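Local coordinates for defective in germ line development protein 3, isoform a (Caenorhabditis elegans, PDB 3N89), which probably takes part in RNA regulation during germline development, as a Bicaudal-C ortholog whose four KH domains form one globular platform, at residues S204-L209 and A361-N366; A81-I86 and T194-Q199; G88-V93 and K327-Y332. All blocks are in the same frame, centred on the assembly; numbering follows the deposited sequence.

Interaction 1 of 3, residues S204-L209 and A361-N366; sequences SSTAQL and ANFLKN
The backbones come nearest at Thr206 and Asn362, whose CA atoms are still 7.6 Å apart, and the gap is bridged mainly by the ring of Phe363, carried on a short 3-10 turn. That turn is marked by the bond from Leu364 N to Ala361 O, 2.9 Å. With CG anti to its own carbonyl carbon (chi1 -80°), Phe363 sends the far end of its ring, CZ and the two CE atoms, into the loop 204-209. Leu209 comes from the opposite direction and lays a methyl over one face: CD2 is 3.8 Å from the centroid of the Phe363 ring, 19° off the ring normal, a CH-pi contact placed toward the CE1 side. Its other methyl, CD1, rests 3.6 Å from Phe363 CZ. Thr206 holds the other face through CG2, while its CB lies 3.5 Å from Phe363 CZ. The third approach is at the rim, where Ala207 O lies in the ring plane, 3.3 Å from Phe363 CZ. The loop 204-209 lies between the first two helices of the third KH domain, the position that the GXXG loop occupies in RNA-binding KH domains. The hydroxyl of Thr206 bonds to Ser203 N of its own loop, yet OG1 still lies 3.7 Å from Phe363 CZ, beside CB. An alanine in place of Phe363 is likely to open a gap between Leu209 and Thr206 and to cost the C-terminal segment its main hold on this loop. Leu209 also packs on Leu258, Trp355 and Leu359, and Phe363 itself lies against Lys321 of strand 311-321.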
loop_
_atom_site.group_PDB
_atom_site.type_symbol
_atom_site.label_atom_id
_atom_site.label_comp_id
_atom_site.label_asym_id
_atom_site.label_seq_id
_atom_site.Cartn_x
_atom_site.Cartn_y
_atom_site.Cartn_z
ATOM N N SER A 204 -7.127 11.003 18.360
ATOM C CA SER A 204 -7.657 11.308 19.687
ATOM C C SER A 204 -9.123 10.901 19.823
ATOM O O SER A 204 -9.588 10.591 20.915
ATOM C CB SER A 204 -7.536 12.802 19.981
ATOM O OG SER A 204 -8.392 13.544 19.127
ATOM N N SER A 205 -9.844 10.899 18.709
ATOM C CA SER A 205 -11.262 10.551 18.702
ATOM C C SER A 205 -11.530 9.212 18.035
ATOM O O SER A 205 -12.447 9.095 17.221
ATOM C CB SER A 205 -12.048 11.636 17.971
ATOM O OG SER A 205 -11.481 11.869 16.693
ATOM N N THR A 206 -10.732 8.204 18.369
ATOM C CA THR A 206 -10.906 6.877 17.793
ATOM C C THR A 206 -10.263 5.837 18.693
ATOM O O THR A 206 -9.774 6.152 19.778
ATOM C CB THR A 206 -10.251 6.766 16.402
ATOM O OG1 THR A 206 -8.860 7.086 16.502
ATOM C CG2 THR A 206 -10.921 7.698 15.406
ATOM N N ALA A 207 -10.271 4.593 18.240
ATOM C CA ALA A 207 -9.660 3.507 18.989
ATOM C C ALA A 207 -8.214 3.419 18.511
ATOM O O ALA A 207 -7.905 3.851 17.401
ATOM C CB ALA A 207 -10.394 2.201 18.697
ATOM N N GLN A 208 -7.324 2.893 19.349
ATOM C CA GLN A 208 -5.917 2.730 18.962
ATOM C C GLN A 208 -5.868 1.416 18.175
ATOM O O GLN A 208 -6.011 0.330 18.745
ATOM C CB GLN A 208 -5.025 2.666 20.211
ATOM C CG GLN A 208 -4.994 3.972 21.007
ATOM C CD GLN A 208 -4.149 3.894 22.282
ATOM O OE1 GLN A 208 -3.774 4.924 22.861
ATOM N NE2 GLN A 208 -3.856 2.676 22.727
ATOM N N LEU A 209 -5.674 1.527 16.862
ATOM C CA LEU A 209 -5.671 0.367 15.963
ATOM C C LEU A 209 -4.541 -0.657 15.992
ATOM O O LEU A 209 -4.746 -1.797 15.579
ATOM C CB LEU A 209 -5.854 0.844 14.521
ATOM C CG LEU A 209 -7.159 0.457 13.821
ATOM C CD1 LEU A 209 -8.340 0.674 14.755
ATOM C CD2 LEU A 209 -7.311 1.271 12.544
ATOM N N ALA A 361 -16.368 1.868 12.248
ATOM C CA ALA A 361 -16.859 2.622 11.093
ATOM C C ALA A 361 -16.174 3.964 10.825
ATOM O O ALA A 361 -15.790 4.253 9.695
ATOM C CB ALA A 361 -18.362 2.831 11.228
ATOM N N ASN A 362 -16.030 4.783 11.859
ATOM C CA ASN A 362 -15.404 6.098 11.731
ATOM C C ASN A 362 -14.119 6.137 10.892
ATOM O O ASN A 362 -13.853 7.118 10.197
ATOM N N PHE A 363 -13.329 5.071 10.959
ATOM C CA PHE A 363 -12.066 4.992 10.229
ATOM C C PHE A 363 -12.203 5.046 8.708
ATOM O O PHE A 363 -11.292 5.507 8.011
ATOM C CB PHE A 363 -11.320 3.716 10.640
ATOM C CG PHE A 363 -10.577 3.841 11.943
ATOM C CD1 PHE A 363 -9.309 4.407 11.977
ATOM C CD2 PHE A 363 -11.157 3.418 13.136
ATOM C CE1 PHE A 363 -8.621 4.554 13.178
ATOM C CE2 PHE A 363 -10.481 3.557 14.355
ATOM C CZ PHE A 363 -9.207 4.130 14.375
ATOM N N LEU A 364 -13.337 4.585 8.191
ATOM C CA LEU A 364 -13.574 4.580 6.750
ATOM C C LEU A 364 -14.338 5.820 6.282
ATOM O O LEU A 364 -14.819 5.878 5.148
ATOM C CB LEU A 364 -14.340 3.312 6.349
ATOM C CG LEU A 364 -13.571 1.996 6.503
ATOM C CD1 LEU A 364 -14.463 0.815 6.146
ATOM C CD2 LEU A 364 -12.346 2.024 5.604
ATOM N N LYS A 365 -14.437 6.815 7.157
ATOM C CA LYS A 365 -15.141 8.048 6.829
ATOM C C LYS A 365 -14.209 9.255 6.867
ATOM O O LYS A 365 -14.372 10.151 7.693
ATOM C CB LYS A 365 -16.312 8.243 7.796
ATOM C CG LYS A 365 -17.342 7.113 7.732
ATOM C CD LYS A 365 -18.291 7.140 8.920
ATOM C CE LYS A 365 -19.079 8.433 8.991
ATOM N NZ LYS A 365 -19.800 8.539 10.293
ATOM N N ASN A 366 -13.227 9.267 5.969
ATOM C CA ASN A 366 -12.260 10.360 5.881
ATOM C C ASN A 366 -12.649 11.304 4.742
ATOM O O ASN A 366 -12.225 11.129 3.599
#

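Interaction 2 of 3, residues A81-I86 and T194-Q199; sequences AQQVTI and TYYVDQ
Gln83 brings the nitrogen of its amide up to the phenol oxygen of Tyr196, and the overlap of the two side chains is confined to these ends. Gln83 NE2 lies 2.8 Å from Tyr196 OH, but the angle is poor for a hydrogen bond, so the pair counts as a close polar contact. The approach is at the edge of the ring, near its plane, with Gln83 NE2 4.0 Å from Tyr196 CZ. The side chains cross at about a right angle, while the amide and ring planes differ by 31°. Beyond CG the glutamine is extended (chi2 169°), which carries its amide well off the strand toward the tyrosine. Each polar end has a partner elsewhere: Gln83 NE2 bonds to Glu35 OE1 on the adjacent strand 29-35, and Tyr196 OH makes a weak hydrogen bond to Pro79 O. The tyrosine is also supported from its own segment, since Tyr195 CD2 lies 3.6 Å above one face of the Tyr196 ring, offset toward the rim. With 57 Å² buried in all, this is a small contact. Gln83 opens strand 83-87, which pairs with strands 29-35 and 64-66 in the first KH domain; Tyr196 lies at the junction where strand 186-193 gives way to the first helix of the third KH domain. The contact is thus an interdomain one, joining the last strand of one beta-alpha-alpha-beta-beta-alpha KH fold to the strand-helix junction of another.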
loop_
_atom_site.group_PDB
_atom_site.type_symbol
_atom_site.label_atom_id
_atom_site.label_comp_id
_atom_site.label_asym_id
_atom_site.label_seq_id
_atom_site.Cartn_x
_atom_site.Cartn_y
_atom_site.Cartn_z
ATOM N N ALA A 81 3.889 11.770 0.024
ATOM C CA ALA A 81 5.275 11.350 0.212
ATOM C C ALA A 81 5.572 9.971 -0.377
ATOM O O ALA A 81 6.630 9.753 -0.964
ATOM C CB ALA A 81 5.613 11.356 1.695
ATOM N N GLN A 82 4.632 9.045 -0.237
ATOM C CA GLN A 82 4.842 7.686 -0.730
ATOM C C GLN A 82 3.702 7.157 -1.581
ATOM O O GLN A 82 3.438 5.956 -1.582
ATOM C CB GLN A 82 5.061 6.741 0.455
ATOM C CG GLN A 82 6.241 7.129 1.318
ATOM C CD GLN A 82 6.535 6.126 2.403
ATOM O OE1 GLN A 82 5.715 5.899 3.288
ATOM N NE2 GLN A 82 7.715 5.516 2.344
ATOM N N GLN A 83 3.042 8.045 -2.317
ATOM C CA GLN A 83 1.919 7.643 -3.144
ATOM C C GLN A 83 2.314 7.357 -4.577
ATOM O O GLN A 83 2.931 8.189 -5.252
ATOM C CB GLN A 83 0.842 8.718 -3.121
ATOM C CG GLN A 83 -0.578 8.174 -3.114
ATOM C CD GLN A 83 -1.597 9.255 -2.828
ATOM O OE1 GLN A 83 -2.030 9.976 -3.728
ATOM N NE2 GLN A 83 -1.970 9.389 -1.563
ATOM N N VAL A 84 1.956 6.160 -5.028
ATOM C CA VAL A 84 2.231 5.721 -6.382
ATOM C C VAL A 84 0.925 5.662 -7.157
ATOM O O VAL A 84 -0.085 5.176 -6.651
ATOM C CB VAL A 84 2.889 4.336 -6.385
ATOM C CG1 VAL A 84 2.484 3.558 -7.635
ATOM C CG2 VAL A 84 4.401 4.499 -6.337
ATOM N N THR A 85 0.943 6.154 -8.390
ATOM C CA THR A 85 -0.261 6.145 -9.205
ATOM C C THR A 85 -0.139 5.197 -10.389
ATOM O O THR A 85 0.923 5.059 -10.994
ATOM C CB THR A 85 -0.574 7.543 -9.741
ATOM O OG1 THR A 85 0.473 7.953 -10.619
ATOM C CG2 THR A 85 -0.666 8.541 -8.602
ATOM N N ILE A 86 -1.247 4.540 -10.706
ATOM C CA ILE A 86 -1.308 3.605 -11.816
ATOM C C ILE A 86 -2.413 4.165 -12.696
ATOM O O ILE A 86 -3.526 4.368 -12.226
ATOM C CB ILE A 86 -1.665 2.181 -11.304
ATOM C CG1 ILE A 86 -0.695 1.793 -10.173
ATOM C CG2 ILE A 86 -1.588 1.162 -12.453
ATOM C CD1 ILE A 86 -0.901 0.403 -9.609
ATOM N N THR A 194 3.591 9.994 7.495
ATOM C CA THR A 194 3.063 10.625 8.702
ATOM C C THR A 194 1.621 11.100 8.544
ATOM O O THR A 194 0.778 10.860 9.409
ATOM C CB THR A 194 3.935 11.803 9.124
ATOM O OG1 THR A 194 4.142 12.658 8.000
ATOM C CG2 THR A 194 5.281 11.305 9.623
ATOM N N TYR A 195 1.339 11.758 7.427
ATOM C CA TYR A 195 0.002 12.270 7.154
ATOM C C TYR A 195 -1.110 11.332 7.589
ATOM O O TYR A 195 -2.084 11.755 8.214
ATOM C CB TYR A 195 -0.174 12.538 5.655
ATOM C CG TYR A 195 -1.436 13.299 5.316
ATOM C CD1 TYR A 195 -1.396 14.676 5.104
ATOM C CD2 TYR A 195 -2.674 12.644 5.206
ATOM C CE1 TYR A 195 -2.545 15.392 4.791
ATOM C CE2 TYR A 195 -3.839 13.355 4.893
ATOM C CZ TYR A 195 -3.758 14.734 4.686
ATOM O OH TYR A 195 -4.873 15.471 4.366
ATOM N N TYR A 196 -0.956 10.056 7.256
ATOM C CA TYR A 196 -1.977 9.056 7.549
ATOM C C TYR A 196 -1.940 8.422 8.930
ATOM O O TYR A 196 -2.769 7.566 9.246
ATOM C CB TYR A 196 -1.930 7.970 6.478
ATOM C CG TYR A 196 -2.058 8.510 5.074
ATOM C CD1 TYR A 196 -0.983 8.461 4.189
ATOM C CD2 TYR A 196 -3.254 9.067 4.627
ATOM C CE1 TYR A 196 -1.092 8.955 2.890
ATOM C CE2 TYR A 196 -3.377 9.564 3.330
ATOM C CZ TYR A 196 -2.287 9.500 2.467
ATOM O OH TYR A 196 -2.401 9.968 1.179
ATOM N N VAL A 197 -0.991 8.850 9.753
ATOM C CA VAL A 197 -0.862 8.325 11.106
ATOM C C VAL A 197 -2.205 8.304 11.827
ATOM O O VAL A 197 -2.562 7.304 12.448
ATOM C CB VAL A 197 0.128 9.166 11.937
ATOM C CG1 VAL A 197 0.078 8.733 13.396
ATOM C CG2 VAL A 197 1.549 9.011 11.377
ATOM N N ASP A 198 -2.956 9.396 11.743
ATOM C CA ASP A 198 -4.249 9.437 12.413
ATOM C C ASP A 198 -5.238 8.397 11.875
ATOM O O ASP A 198 -6.007 7.812 12.646
ATOM C CB ASP A 198 -4.867 10.847 12.342
ATOM C CG ASP A 198 -4.929 11.407 10.923
ATOM O OD1 ASP A 198 -5.187 10.623 9.977
ATOM O OD2 ASP A 198 -4.737 12.640 10.762
ATOM N N GLN A 199 -5.198 8.152 10.566
ATOM C CA GLN A 199 -6.105 7.199 9.923
ATOM C C GLN A 199 -5.704 5.720 10.069
ATOM O O GLN A 199 -6.563 4.834 10.050
ATOM C CB GLN A 199 -6.234 7.546 8.435
ATOM C CG GLN A 199 -7.293 6.758 7.681
ATOM C CD GLN A 199 -7.212 6.944 6.167
ATOM O OE1 GLN A 199 -7.098 8.067 5.672
ATOM N NE2 GLN A 199 -7.279 5.838 5.428
#

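Interaction 3 of 3, residues G88-V93 and K327-Y332; sequences GYFGDV and KLYTAY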
loop_
_atom_site.group_PDB
_atom_site.type_symbol
_atom_site.label_atom_id
_atom_site.label_comp_id
_atom_site.label_asym_id
_atom_site.label_seq_id
_atom_site.Cartn_x
_atom_site.Cartn_y
_atom_site.Cartn_z
ATOM N N GLY A 88 -4.541 4.031 -16.534
ATOM C CA GLY A 88 -4.838 3.279 -17.735
ATOM C C GLY A 88 -6.262 2.769 -17.734
ATOM O O GLY A 88 -7.081 3.220 -16.942
ATOM N N TYR A 89 -6.564 1.844 -18.636
ATOM C CA TYR A 89 -7.900 1.282 -18.698
ATOM C C TYR A 89 -8.142 0.593 -17.360
ATOM O O TYR A 89 -7.274 -0.110 -16.841
ATOM C CB TYR A 89 -8.010 0.284 -19.860
ATOM C CG TYR A 89 -9.283 -0.532 -19.843
ATOM C CD1 TYR A 89 -10.534 0.081 -19.955
ATOM C CD2 TYR A 89 -9.242 -1.918 -19.650
ATOM C CE1 TYR A 89 -11.718 -0.669 -19.866
ATOM C CE2 TYR A 89 -10.411 -2.676 -19.557
ATOM C CZ TYR A 89 -11.643 -2.048 -19.660
ATOM O OH TYR A 89 -12.789 -2.792 -19.517
ATOM N N PHE A 90 -9.317 0.813 -16.791
ATOM C CA PHE A 90 -9.653 0.216 -15.506
ATOM C C PHE A 90 -9.298 -1.269 -15.377
ATOM O O PHE A 90 -8.803 -1.707 -14.339
ATOM C CB PHE A 90 -11.142 0.373 -15.221
ATOM C CG PHE A 90 -11.563 -0.267 -13.947
ATOM C CD1 PHE A 90 -11.287 0.338 -12.722
ATOM C CD2 PHE A 90 -12.212 -1.494 -13.959
ATOM C CE1 PHE A 90 -11.648 -0.276 -11.527
ATOM C CE2 PHE A 90 -12.577 -2.115 -12.772
ATOM C CZ PHE A 90 -12.298 -1.508 -11.553
ATOM N N GLY A 91 -9.563 -2.043 -16.424
ATOM C CA GLY A 91 -9.273 -3.466 -16.363
ATOM C C GLY A 91 -7.802 -3.792 -16.162
ATOM O O GLY A 91 -7.459 -4.746 -15.463
ATOM N N ASP A 92 -6.926 -2.999 -16.774
ATOM C CA ASP A 92 -5.496 -3.229 -16.655
ATOM C C ASP A 92 -4.934 -2.676 -15.343
ATOM O O ASP A 92 -4.037 -3.267 -14.730
ATOM C CB ASP A 92 -4.778 -2.619 -17.866
ATOM C CG ASP A 92 -5.278 -3.201 -19.193
ATOM O OD1 ASP A 92 -5.608 -4.406 -19.217
ATOM O OD2 ASP A 92 -5.332 -2.471 -20.210
ATOM N N VAL A 93 -5.473 -1.544 -14.906
ATOM C CA VAL A 93 -5.024 -0.921 -13.673
ATOM C C VAL A 93 -5.145 -1.873 -12.487
ATOM O O VAL A 93 -4.264 -1.933 -11.628
ATOM C CB VAL A 93 -5.838 0.353 -13.374
ATOM C CG1 VAL A 93 -5.520 0.856 -11.980
ATOM C CG2 VAL A 93 -5.512 1.428 -14.404
ATOM N N LYS A 327 -14.950 -3.544 -2.492
ATOM C CA LYS A 327 -16.178 -2.750 -2.417
ATOM C C LYS A 327 -16.041 -1.431 -3.182
ATOM O O LYS A 327 -17.036 -0.793 -3.502
ATOM C CB LYS A 327 -16.538 -2.463 -0.957
ATOM C CG LYS A 327 -17.935 -2.896 -0.552
ATOM C CD LYS A 327 -18.073 -4.405 -0.569
ATOM C CE LYS A 327 -19.441 -4.845 -0.067
ATOM N NZ LYS A 327 -20.558 -4.270 -0.884
ATOM N N LEU A 328 -14.811 -1.022 -3.472
ATOM C CA LEU A 328 -14.583 0.211 -4.223
ATOM C C LEU A 328 -15.065 0.008 -5.660
ATOM O O LEU A 328 -15.850 0.808 -6.182
ATOM C CB LEU A 328 -13.094 0.573 -4.205
ATOM C CG LEU A 328 -12.594 1.817 -4.953
ATOM C CD1 LEU A 328 -11.181 2.160 -4.490
ATOM C CD2 LEU A 328 -12.604 1.574 -6.461
ATOM N N TYR A 329 -14.605 -1.060 -6.304
ATOM C CA TYR A 329 -15.017 -1.332 -7.679
ATOM C C TYR A 329 -16.548 -1.396 -7.790
ATOM O O TYR A 329 -17.130 -0.844 -8.722
ATOM C CB TYR A 329 -14.380 -2.635 -8.180
ATOM C CG TYR A 329 -12.862 -2.596 -8.246
ATOM C CD1 TYR A 329 -12.175 -1.386 -8.358
ATOM C CD2 TYR A 329 -12.111 -3.774 -8.242
ATOM C CE1 TYR A 329 -10.781 -1.354 -8.470
ATOM C CE2 TYR A 329 -10.716 -3.750 -8.359
ATOM C CZ TYR A 329 -10.063 -2.542 -8.470
ATOM O OH TYR A 329 -8.692 -2.527 -8.593
ATOM N N THR A 330 -17.201 -2.055 -6.836
ATOM C CA THR A 330 -18.662 -2.144 -6.857
ATOM C C THR A 330 -19.248 -0.735 -6.886
ATOM O O THR A 330 -20.188 -0.451 -7.634
ATOM C CB THR A 330 -19.201 -2.859 -5.606
ATOM O OG1 THR A 330 -18.716 -4.205 -5.580
ATOM C CG2 THR A 330 -20.721 -2.863 -5.605
ATOM N N ALA A 331 -18.686 0.140 -6.055
ATOM C CA ALA A 331 -19.139 1.518 -5.985
ATOM C C ALA A 331 -18.922 2.158 -7.351
ATOM O O ALA A 331 -19.738 2.957 -7.816
ATOM C CB ALA A 331 -18.363 2.273 -4.918
ATOM N N TYR A 332 -17.816 1.798 -7.991
ATOM C CA TYR A 332 -17.484 2.324 -9.304
ATOM C C TYR A 332 -18.531 1.894 -10.329
ATOM O O TYR A 332 -19.091 2.721 -11.049
ATOM C CB TYR A 332 -16.105 1.814 -9.726
ATOM C CG TYR A 332 -15.672 2.244 -11.105
ATOM C CD1 TYR A 332 -15.401 3.579 -11.389
ATOM C CD2 TYR A 332 -15.509 1.308 -12.123
ATOM C CE1 TYR A 332 -14.968 3.970 -12.654
ATOM C CE2 TYR A 332 -15.079 1.690 -13.397
ATOM C CZ TYR A 332 -14.809 3.018 -13.649
ATOM O OH TYR A 332 -14.359 3.388 -14.890
#
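Aromatic packing carries this contact, and Phe90 uses its ring in two ways. Its CE1-CZ edge points at the face of Tyr329 in a T-shaped pair, centroids 4.7 Å apart and planes at 86°. One face of the same ring receives Tyr332 in an offset stack, with centroids 4.8 Å apart and planes at 24°; Tyr332 CE2 lies 4.1 Å from Phe90 CG. Tyr332 has CG anti to its backbone N (chi1 177°), whereas CG of Tyr329 lies beside its N, so one ring lies over the Phe90 face and the other takes its edge.

Polar contacts hold the ends of the tyrosines: Tyr329 OH bonds to Asp94 OD1, Tyr332 OH to Pro27 O. On the backbone, Tyr89 occupies the N-cap position and its O accepts a bond from Val93 N at 3.0 Å; Phe90 follows as the first residue of the helix.

Apolar contacts join the cluster to the sheet, where Phe90 and Tyr332 both meet Val30 and Met263. Helices 90-102 and 325-335, the last helices of the first and fourth KH domains, thus meet through the aromatic cluster of Phe90, Tyr329 and Tyr332 over a sheet continuous between the two folds, through strands 29-35 and 260-268.

How the interactions relate
Along the chain the segments run 81-86, 88-93, 194-199, 204-209, 327-332 and 361-366, so interaction 3 crosses both others while interaction 2 closes before interaction 1 opens. Centres of interactions 1 and 2 lie about 16 Å apart, and these meet where Phe363 CD1 comes 3.4 Å from Gln199 O. Interactions 2 and 3 are about 20 Å apart, linked by strand 83-87 and the helix 90-102 that follows it, with Ile86 CG2 4.0 Å from Val93 CG1. Interactions 1 and 3, about 26 Å apart, do not touch. Together they tie the first KH domain to the third and fourth, and the C-terminal segment to the third, consistent with one globular platform.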